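Side-chain contacts in endo-beta-1,4-mannanase (Alicyclobacillus acidocaldarius, PDB 4CD8), which hydrolyses internal beta-1,4-mannosidic bonds of mannan, as an endo-acting beta-mannanase of glycoside hydrolase family 113: residues I63-P68 with A132-V137; A264-M269 with E307-R312; E291-D296 with Y302-E307. All blocks are in the same frame, centred on the assembly; numbering follows the deposited sequence.

Interaction 1 of 3, residues I63-P68 with A132-V137; sequences IAYGPP and AHYAHV
On the rim of the (beta/alpha)8 barrel, Y65 in the long beta-alpha connection between strand 46-55 and helix 73-85 meets Y134 of helix 120-140. The connection doubles back on the barrel: strand 63-64 runs antiparallel to strand 46-55, A64 exchanging backbone hydrogen bonds with L54, and Y65 follows A64 in the chain. Helix 120-140 belongs to the outer layer of the barrel, so the contact lays the loop against the helical shell.

The two side chains run past each other in opposite senses, and the touching is done by one ring corner and one phenol end. CD2 of Y65 lies 3.7 Å from CE2 of Y134 and 3.6 Å from its OH, and that hydroxyl sits at the edge of the Y65 ring, near its plane. Ring centroids are 5.8 Å apart with planes at 62°, an oblique meeting of the two rings. Y65 carries CG between its own N and carbonyl carbon (chi1 57°), which swings the ring back over the loop toward the helix; in Y134 CG lies opposite the carbonyl carbon (chi1 -68°), and the phenol reaches outward from the helix.

Other groups surround the Y134 ring. F51 makes an edge-to-face pair with it, and T70, D73 and I76 also touch this side chain, while M130 packs on Y65. Within the helix, CD2 of H133 stands 3.4 Å above the plane of the Y134 ring, over its centre, and the imidazole is itself held by a hydrogen bond from NE2 to D73. The phenol end finally reaches the loop backbone, where Y134 OH is 3.4 Å from the N of G66.

Interaction 2 of 3, residues A264-M269 with E307-R312; sequences AMFAAM and EDVVAR
V309 is the first residue of 307-312 to touch the other helix: its CG1 comes to 3.9 Å from CD2 of F266 and to 4.0 Å from CE2. The methyl meets the edge of the phenyl ring in its plane; CG1 stands opposite the V309 backbone N (chi1 178°), which puts this branch, rather than CG2, against the ring edge. V310 follows with an oblique approach. Its CG2 is 4.1 Å from both CE2 and CZ of F266, and even its CA is 4.0 Å from CE2, evidence that the ring lies close against the helix backbone; beyond it V310 packs on L280, F44 and I301.

F266 delivers its ring with CG beside the backbone N (chi1 -66°). One face takes the M265 CE methyl, 3.8 Å above the plane and offset toward the rim, and Y278 meets F266 edge-to-face. With an alanine here, V309 CG1 and V310 CG2 would probably face a gap between the helices, and the M265 methyl would probably lose its support. This purely apolar meeting, one aromatic ring received by two successive valines, joins neighbouring outer helices over strand 275-283, the helix-on-strand layering of a (beta/alpha)8 barrel.

Interaction 3 of 3, residues E291-D296 with Y302-E307; sequences EAASED and YGKPAE
K304 holds CG beside its backbone N (chi1 -57°) and is fully extended beyond, while D296 turns CG opposite its own N (chi1 -171°); the two side chains thus meet at about a right angle, ammonium to carboxylate. They bridge the last part of the beta-alpha loop that leads from strand 275-283 of the (beta/alpha)8 barrel to helix 305-317. K304 NZ gives a salt bridge of 2.7 Å to D296 OD2, which accepts on its anti lone pair, away from the other carboxylate oxygen, and a longer bond of 3.2 Å to D296 O, met from above the carbonyl plane (67° out of it). C300 O and S236 OG are also bonded to NZ, and S298 OG to OD2, so the buried lysine is ringed by oxygens. The enclosed turn contains Y299, which lines the inhibitor pocket, and the D296 side chain lies about 10 Å from the bound mannose.

A293 CB packs 3.2 Å from G303 O and 4.0 Å from K304 CG. A CB on G303 would collide with that methyl, and its positive phi also suits glycine. E307, itself bridged to R290, turns back on the loop: OE1 receives G303 N at 2.8 Å, nearly end-on to its C-O bond.

All three contacts lie at the periphery of the barrel, their centres 17 to 22 Å from the centre of the chain, and each is only partly buried. Interactions 2 and 3 both use helix 305-317, their centres 16 Å apart, and overlap in sequence at E307, which touches the opposite segment in neither: one packs the helix on helix 255-268, the other ties the preceding loop. Interaction 1, centred about 35 Å from the centre of interaction 2 and across the chain's centre from it, holds a different loop to helix 120-140. Chemistry follows place: apolar between helices, aromatic at the loop-helix rim, and in the loop a charge pair, a carbonyl bond and a packed alanine methyl.

Interaction 1 of 3, residues I63-P68 with A132-V137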
loop_
_atom_site.group_PDB
_atom_site.type_symbol
_atom_site.label_atom_id
_atom_site.label_comp_id
_atom_site.label_asym_id
_atom_site.label_seq_id
_atom_site.Cartn_x
_atom_site.Cartn_y
_atom_site.Cartn_z
ATOM N N ILE A 63 4.703 -16.263 11.062
ATOM C CA ILE A 63 5.009 -14.896 10.704
ATOM C C ILE A 63 5.772 -14.185 11.837
ATOM O O ILE A 63 5.363 -14.172 13.010
ATOM C CB ILE A 63 3.729 -14.069 10.393
ATOM C CG1 ILE A 63 2.821 -14.810 9.401
ATOM C CG2 ILE A 63 4.128 -12.713 9.864
ATOM C CD1 ILE A 63 1.478 -14.138 9.213
ATOM N N ALA A 64 6.890 -13.579 11.455
ATOM C CA ALA A 64 7.717 -12.810 12.378
ATOM C C ALA A 64 7.422 -11.334 12.231
ATOM O O ALA A 64 7.618 -10.745 11.171
ATOM C CB ALA A 64 9.207 -13.097 12.099
ATOM N N TYR A 65 6.945 -10.721 13.306
ATOM C CA TYR A 65 6.734 -9.277 13.312
ATOM C C TYR A 65 6.948 -8.702 14.705
ATOM O O TYR A 65 7.088 -9.455 15.685
ATOM C CB TYR A 65 5.334 -8.926 12.807
ATOM C CG TYR A 65 4.210 -9.582 13.603
ATOM C CD1 TYR A 65 3.760 -10.862 13.278
ATOM C CD2 TYR A 65 3.614 -8.925 14.680
ATOM C CE1 TYR A 65 2.736 -11.470 13.984
ATOM C CE2 TYR A 65 2.582 -9.511 15.396
ATOM C CZ TYR A 65 2.155 -10.783 15.046
ATOM O OH TYR A 65 1.160 -11.373 15.750
ATOM N N GLY A 66 6.946 -7.378 14.787
ATOM C CA GLY A 66 7.431 -6.694 15.961
ATOM C C GLY A 66 8.951 -6.833 16.041
ATOM O O GLY A 66 9.573 -7.391 15.150
ATOM N N PRO A 67 9.540 -6.240 17.068
ATOM C CA PRO A 67 10.980 -6.323 17.300
ATOM C C PRO A 67 11.361 -7.780 17.369
ATOM O O PRO A 67 10.630 -8.566 17.918
ATOM C CB PRO A 67 11.149 -5.622 18.653
ATOM C CG PRO A 67 9.982 -4.697 18.728
ATOM C CD PRO A 67 8.865 -5.518 18.158
ATOM N N PRO A 68 12.519 -8.148 16.824
ATOM C CA PRO A 68 13.545 -7.338 16.207
ATOM C C PRO A 68 13.409 -7.167 14.688
ATOM O O PRO A 68 14.302 -6.596 14.041
ATOM C CB PRO A 68 14.814 -8.167 16.496
ATOM C CG PRO A 68 14.334 -9.549 16.379
ATOM C CD PRO A 68 12.943 -9.556 16.957
ATOM N N ALA A 132 -4.994 -8.152 13.854
ATOM C CA ALA A 132 -5.714 -7.708 15.062
ATOM C C ALA A 132 -4.827 -6.823 15.931
ATOM O O ALA A 132 -5.240 -5.793 16.449
ATOM C CB ALA A 132 -6.160 -8.918 15.825
ATOM N N HIS A 133 -3.553 -7.238 16.066
ATOM C CA HIS A 133 -2.599 -6.471 16.857
ATOM C C HIS A 133 -2.425 -5.075 16.282
ATOM O O HIS A 133 -2.449 -4.092 17.020
ATOM C CB HIS A 133 -1.226 -7.163 16.927
ATOM C CG HIS A 133 -0.180 -6.325 17.581
ATOM N ND1 HIS A 133 -0.035 -6.252 18.946
ATOM C CD2 HIS A 133 0.735 -5.470 17.060
ATOM C CE1 HIS A 133 0.932 -5.402 19.240
ATOM N NE2 HIS A 133 1.419 -4.914 18.113
ATOM N N TYR A 134 -2.210 -4.988 14.959
ATOM C CA TYR A 134 -1.971 -3.693 14.356
ATOM C C TYR A 134 -3.223 -2.865 14.158
ATOM O O TYR A 134 -3.113 -1.661 14.200
ATOM C CB TYR A 134 -1.100 -3.788 13.102
ATOM C CG TYR A 134 0.325 -4.209 13.455
ATOM C CD1 TYR A 134 1.148 -3.387 14.196
ATOM C CD2 TYR A 134 0.804 -5.458 13.076
ATOM C CE1 TYR A 134 2.452 -3.762 14.527
ATOM C CE2 TYR A 134 2.095 -5.828 13.386
ATOM C CZ TYR A 134 2.894 -4.991 14.140
ATOM O OH TYR A 134 4.166 -5.382 14.458
ATOM N N ALA A 135 -4.375 -3.525 14.085
ATOM C CA ALA A 135 -5.649 -2.795 14.017
ATOM C C ALA A 135 -5.867 -2.047 15.331
ATOM O O ALA A 135 -6.293 -0.888 15.325
ATOM C CB ALA A 135 -6.819 -3.753 13.755
ATOM N N HIS A 136 -5.480 -2.701 16.429
ATOM C CA HIS A 136 -5.561 -2.105 17.763
ATOM C C HIS A 136 -4.611 -0.927 17.900
ATOM O O HIS A 136 -4.969 0.104 18.418
ATOM C CB HIS A 136 -5.292 -3.183 18.835
ATOM C CG HIS A 136 -5.216 -2.665 20.235
ATOM N ND1 HIS A 136 -6.312 -2.157 20.885
ATOM C CD2 HIS A 136 -4.195 -2.640 21.131
ATOM C CE1 HIS A 136 -5.974 -1.814 22.118
ATOM N NE2 HIS A 136 -4.694 -2.106 22.298
ATOM N N VAL A 137 -3.385 -1.080 17.370
ATOM C CA VAL A 137 -2.434 0.025 17.318
ATOM C C VAL A 137 -2.982 1.190 16.474
ATOM O O VAL A 137 -2.894 2.345 16.888
ATOM C CB VAL A 137 -1.056 -0.423 16.763
ATOM C CG1 VAL A 137 -0.181 0.777 16.468
ATOM C CG2 VAL A 137 -0.349 -1.403 17.729
#

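Interaction 2 of 3, residues A264-M269 with E307-R312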
loop_
_atom_site.group_PDB
_atom_site.type_symbol
_atom_site.label_atom_id
_atom_site.label_comp_id
_atom_site.label_asym_id
_atom_site.label_seq_id
_atom_site.Cartn_x
_atom_site.Cartn_y
_atom_site.Cartn_z
ATOM N N ALA A 264 0.588 9.360 -18.053
ATOM C CA ALA A 264 -0.357 8.403 -18.646
ATOM C C ALA A 264 -1.473 8.023 -17.684
ATOM O O ALA A 264 -2.639 7.913 -18.079
ATOM C CB ALA A 264 0.359 7.150 -19.134
ATOM N N MET A 265 -1.099 7.809 -16.430
ATOM C CA MET A 265 -2.055 7.477 -15.401
ATOM C C MET A 265 -3.052 8.620 -15.192
ATOM O O MET A 265 -4.270 8.388 -15.250
ATOM C CB MET A 265 -1.332 7.146 -14.101
ATOM C CG MET A 265 -2.304 6.980 -12.954
ATOM S SD MET A 265 -1.439 6.576 -11.455
ATOM C CE MET A 265 -0.806 8.170 -10.972
ATOM N N PHE A 266 -2.559 9.833 -14.962
ATOM C CA PHE A 266 -3.452 10.984 -14.772
ATOM C C PHE A 266 -4.303 11.245 -15.998
ATOM O O PHE A 266 -5.509 11.533 -15.851
ATOM C CB PHE A 266 -2.691 12.237 -14.369
ATOM C CG PHE A 266 -2.044 12.148 -12.994
ATOM C CD1 PHE A 266 -2.768 11.747 -11.881
ATOM C CD2 PHE A 266 -0.722 12.481 -12.819
ATOM C CE1 PHE A 266 -2.174 11.700 -10.619
ATOM C CE2 PHE A 266 -0.132 12.432 -11.575
ATOM C CZ PHE A 266 -0.848 12.032 -10.475
ATOM N N ALA A 267 -3.755 11.065 -17.200
ATOM C CA ALA A 267 -4.561 11.299 -18.413
ATOM C C ALA A 267 -5.695 10.295 -18.516
ATOM O O ALA A 267 -6.810 10.635 -18.979
ATOM C CB ALA A 267 -3.700 11.230 -19.674
ATOM N N ALA A 268 -5.417 9.060 -18.098
ATOM C CA ALA A 268 -6.395 7.966 -18.211
ATOM C C ALA A 268 -7.569 8.024 -17.201
ATOM O O ALA A 268 -8.707 7.683 -17.559
ATOM C CB ALA A 268 -5.688 6.626 -18.122
ATOM N N MET A 269 -7.309 8.464 -15.968
ATOM C CA MET A 269 -8.295 8.336 -14.895
ATOM C C MET A 269 -9.311 9.453 -14.998
ATOM O O MET A 269 -8.943 10.602 -15.056
ATOM C CB MET A 269 -7.629 8.366 -13.506
ATOM C CG MET A 269 -6.759 7.156 -13.186
ATOM S SD MET A 269 -7.560 5.564 -13.475
ATOM C CE MET A 269 -8.832 5.558 -12.201
ATOM N N GLU A 307 7.563 14.695 -9.643
ATOM C CA GLU A 307 7.104 15.501 -8.485
ATOM C C GLU A 307 6.220 16.646 -8.965
ATOM O O GLU A 307 5.138 16.912 -8.358
ATOM C CB GLU A 307 8.292 16.029 -7.656
ATOM C CG GLU A 307 7.879 16.969 -6.530
ATOM C CD GLU A 307 9.052 17.554 -5.757
ATOM O OE1 GLU A 307 10.192 17.194 -6.050
ATOM O OE2 GLU A 307 8.833 18.398 -4.853
ATOM N N ASP A 308 6.644 17.327 -10.032
ATOM C CA ASP A 308 5.867 18.415 -10.623
ATOM C C ASP A 308 4.612 17.912 -11.328
ATOM O O ASP A 308 3.565 18.608 -11.297
ATOM C CB ASP A 308 6.709 19.215 -11.629
ATOM C CG ASP A 308 7.961 19.781 -11.004
ATOM O OD1 ASP A 308 7.900 20.253 -9.847
ATOM O OD2 ASP A 308 9.008 19.722 -11.667
ATOM N N VAL A 309 4.696 16.761 -12.004
ATOM C CA VAL A 309 3.483 16.184 -12.641
ATOM C C VAL A 309 2.427 15.932 -11.569
ATOM O O VAL A 309 1.240 16.319 -11.719
ATOM C CB VAL A 309 3.769 14.877 -13.412
ATOM C CG1 VAL A 309 2.495 14.300 -14.012
ATOM C CG2 VAL A 309 4.781 15.136 -14.524
ATOM N N VAL A 310 2.864 15.293 -10.492
ATOM C CA VAL A 310 1.987 15.052 -9.353
ATOM C C VAL A 310 1.458 16.344 -8.720
ATOM O O VAL A 310 0.241 16.446 -8.370
ATOM C CB VAL A 310 2.691 14.170 -8.299
ATOM C CG1 VAL A 310 1.910 14.128 -6.993
ATOM C CG2 VAL A 310 2.899 12.770 -8.863
ATOM N N ALA A 311 2.333 17.329 -8.571
ATOM C CA ALA A 311 1.940 18.628 -8.047
ATOM C C ALA A 311 0.844 19.253 -8.905
ATOM O O ALA A 311 -0.196 19.685 -8.373
ATOM C CB ALA A 311 3.146 19.545 -7.955
ATOM N N ARG A 312 1.053 19.283 -10.219
ATOM C CA ARG A 312 0.075 19.871 -11.134
ATOM C C ARG A 312 -1.283 19.156 -11.017
ATOM O O ARG A 312 -2.352 19.829 -10.987
ATOM C CB ARG A 312 0.605 19.861 -12.585
#

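Interaction 3 of 3, residues E291-D296 with Y302-E307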
loop_
_atom_site.group_PDB
_atom_site.type_symbol
_atom_site.label_atom_id
_atom_site.label_comp_id
_atom_site.label_asym_id
_atom_site.label_seq_id
_atom_site.Cartn_x
_atom_site.Cartn_y
_atom_site.Cartn_z
ATOM N N GLU A 291 19.192 17.377 -4.957
ATOM C CA GLU A 291 20.174 17.363 -6.037
ATOM C C GLU A 291 20.609 15.946 -6.441
ATOM O O GLU A 291 21.105 15.743 -7.566
ATOM C CB GLU A 291 21.394 18.228 -5.678
ATOM C CG GLU A 291 22.169 17.837 -4.419
ATOM C CD GLU A 291 23.047 16.600 -4.558
ATOM O OE1 GLU A 291 23.480 16.270 -5.698
ATOM O OE2 GLU A 291 23.304 15.963 -3.511
ATOM N N ALA A 292 20.417 14.972 -5.547
ATOM C CA ALA A 292 20.831 13.593 -5.820
ATOM C C ALA A 292 19.750 12.802 -6.556
ATOM O O ALA A 292 19.926 11.610 -6.839
ATOM C CB ALA A 292 21.225 12.885 -4.523
ATOM N N ALA A 293 18.627 13.460 -6.864
ATOM C CA ALA A 293 17.466 12.796 -7.514
ATOM C C ALA A 293 17.834 12.192 -8.868
ATOM O O ALA A 293 17.312 11.142 -9.273
ATOM C CB ALA A 293 16.326 13.811 -7.684
ATOM N N SER A 294 18.767 12.851 -9.565
ATOM C CA SER A 294 19.247 12.411 -10.911
ATOM C C SER A 294 20.002 11.057 -10.882
ATOM O O SER A 294 20.136 10.391 -11.926
ATOM C CB SER A 294 20.085 13.515 -11.632
ATOM O OG SER A 294 21.186 14.045 -10.863
ATOM N N GLU A 295 20.534 10.676 -9.715
ATOM C CA GLU A 295 21.234 9.388 -9.558
ATOM C C GLU A 295 20.323 8.348 -8.950
ATOM O O GLU A 295 20.752 7.221 -8.734
ATOM C CB GLU A 295 22.506 9.527 -8.692
ATOM C CG GLU A 295 23.622 10.305 -9.349
ATOM C CD GLU A 295 23.264 11.765 -9.512
ATOM O OE1 GLU A 295 23.029 12.431 -8.473
ATOM O OE2 GLU A 295 23.226 12.248 -10.674
ATOM N N ASP A 296 19.075 8.729 -8.675
ATOM C CA ASP A 296 18.141 7.809 -8.018
ATOM C C ASP A 296 17.212 7.069 -8.996
ATOM O O ASP A 296 16.462 7.695 -9.762
ATOM C CB ASP A 296 17.343 8.564 -6.973
ATOM C CG ASP A 296 16.515 7.635 -6.099
ATOM O OD1 ASP A 296 17.032 7.144 -5.084
ATOM O OD2 ASP A 296 15.350 7.376 -6.447
ATOM N N TYR A 302 10.561 12.511 -5.424
ATOM C CA TYR A 302 11.213 13.705 -4.866
ATOM C C TYR A 302 12.372 14.163 -5.716
ATOM O O TYR A 302 13.279 13.373 -5.996
ATOM C CB TYR A 302 11.750 13.381 -3.488
ATOM C CG TYR A 302 12.276 14.528 -2.674
ATOM C CD1 TYR A 302 11.476 15.623 -2.375
ATOM C CD2 TYR A 302 13.585 14.501 -2.162
ATOM C CE1 TYR A 302 11.958 16.664 -1.606
ATOM C CE2 TYR A 302 14.063 15.531 -1.380
ATOM C CZ TYR A 302 13.248 16.621 -1.120
ATOM O OH TYR A 302 13.706 17.665 -0.365
ATOM N N GLY A 303 12.306 15.422 -6.130
ATOM C CA GLY A 303 13.360 16.037 -6.908
ATOM C C GLY A 303 13.425 15.631 -8.381
ATOM O O GLY A 303 14.368 15.990 -9.084
ATOM N N LYS A 304 12.386 14.926 -8.845
ATOM C CA LYS A 304 12.256 14.470 -10.225
ATOM C C LYS A 304 11.095 15.160 -10.930
ATOM O O LYS A 304 10.239 15.757 -10.267
ATOM C CB LYS A 304 12.053 12.948 -10.249
ATOM C CG LYS A 304 13.183 12.195 -9.540
ATOM C CD LYS A 304 12.956 10.699 -9.464
ATOM C CE LYS A 304 14.047 10.064 -8.617
ATOM N NZ LYS A 304 13.780 8.620 -8.298
ATOM N N PRO A 305 11.048 15.073 -12.271
ATOM C CA PRO A 305 9.937 15.724 -12.963
ATOM C C PRO A 305 8.568 15.178 -12.542
ATOM O O PRO A 305 7.601 15.939 -12.506
ATOM C CB PRO A 305 10.235 15.500 -14.472
ATOM C CG PRO A 305 11.521 14.738 -14.538
ATOM C CD PRO A 305 12.138 14.678 -13.181
ATOM N N ALA A 306 8.484 13.907 -12.156
ATOM C CA ALA A 306 7.187 13.391 -11.664
ATOM C C ALA A 306 6.667 14.141 -10.457
ATOM O O ALA A 306 5.414 14.217 -10.247
ATOM C CB ALA A 306 7.273 11.920 -11.335
ATOM N N GLU A 307 7.563 14.695 -9.643
ATOM C CA GLU A 307 7.104 15.501 -8.485
ATOM C C GLU A 307 6.220 16.646 -8.965
ATOM O O GLU A 307 5.138 16.912 -8.358
ATOM C CB GLU A 307 8.292 16.029 -7.656
ATOM C CG GLU A 307 7.879 16.969 -6.530
ATOM C CD GLU A 307 9.052 17.554 -5.757
ATOM O OE1 GLU A 307 10.192 17.194 -6.050
ATOM O OE2 GLU A 307 8.833 18.398 -4.853
#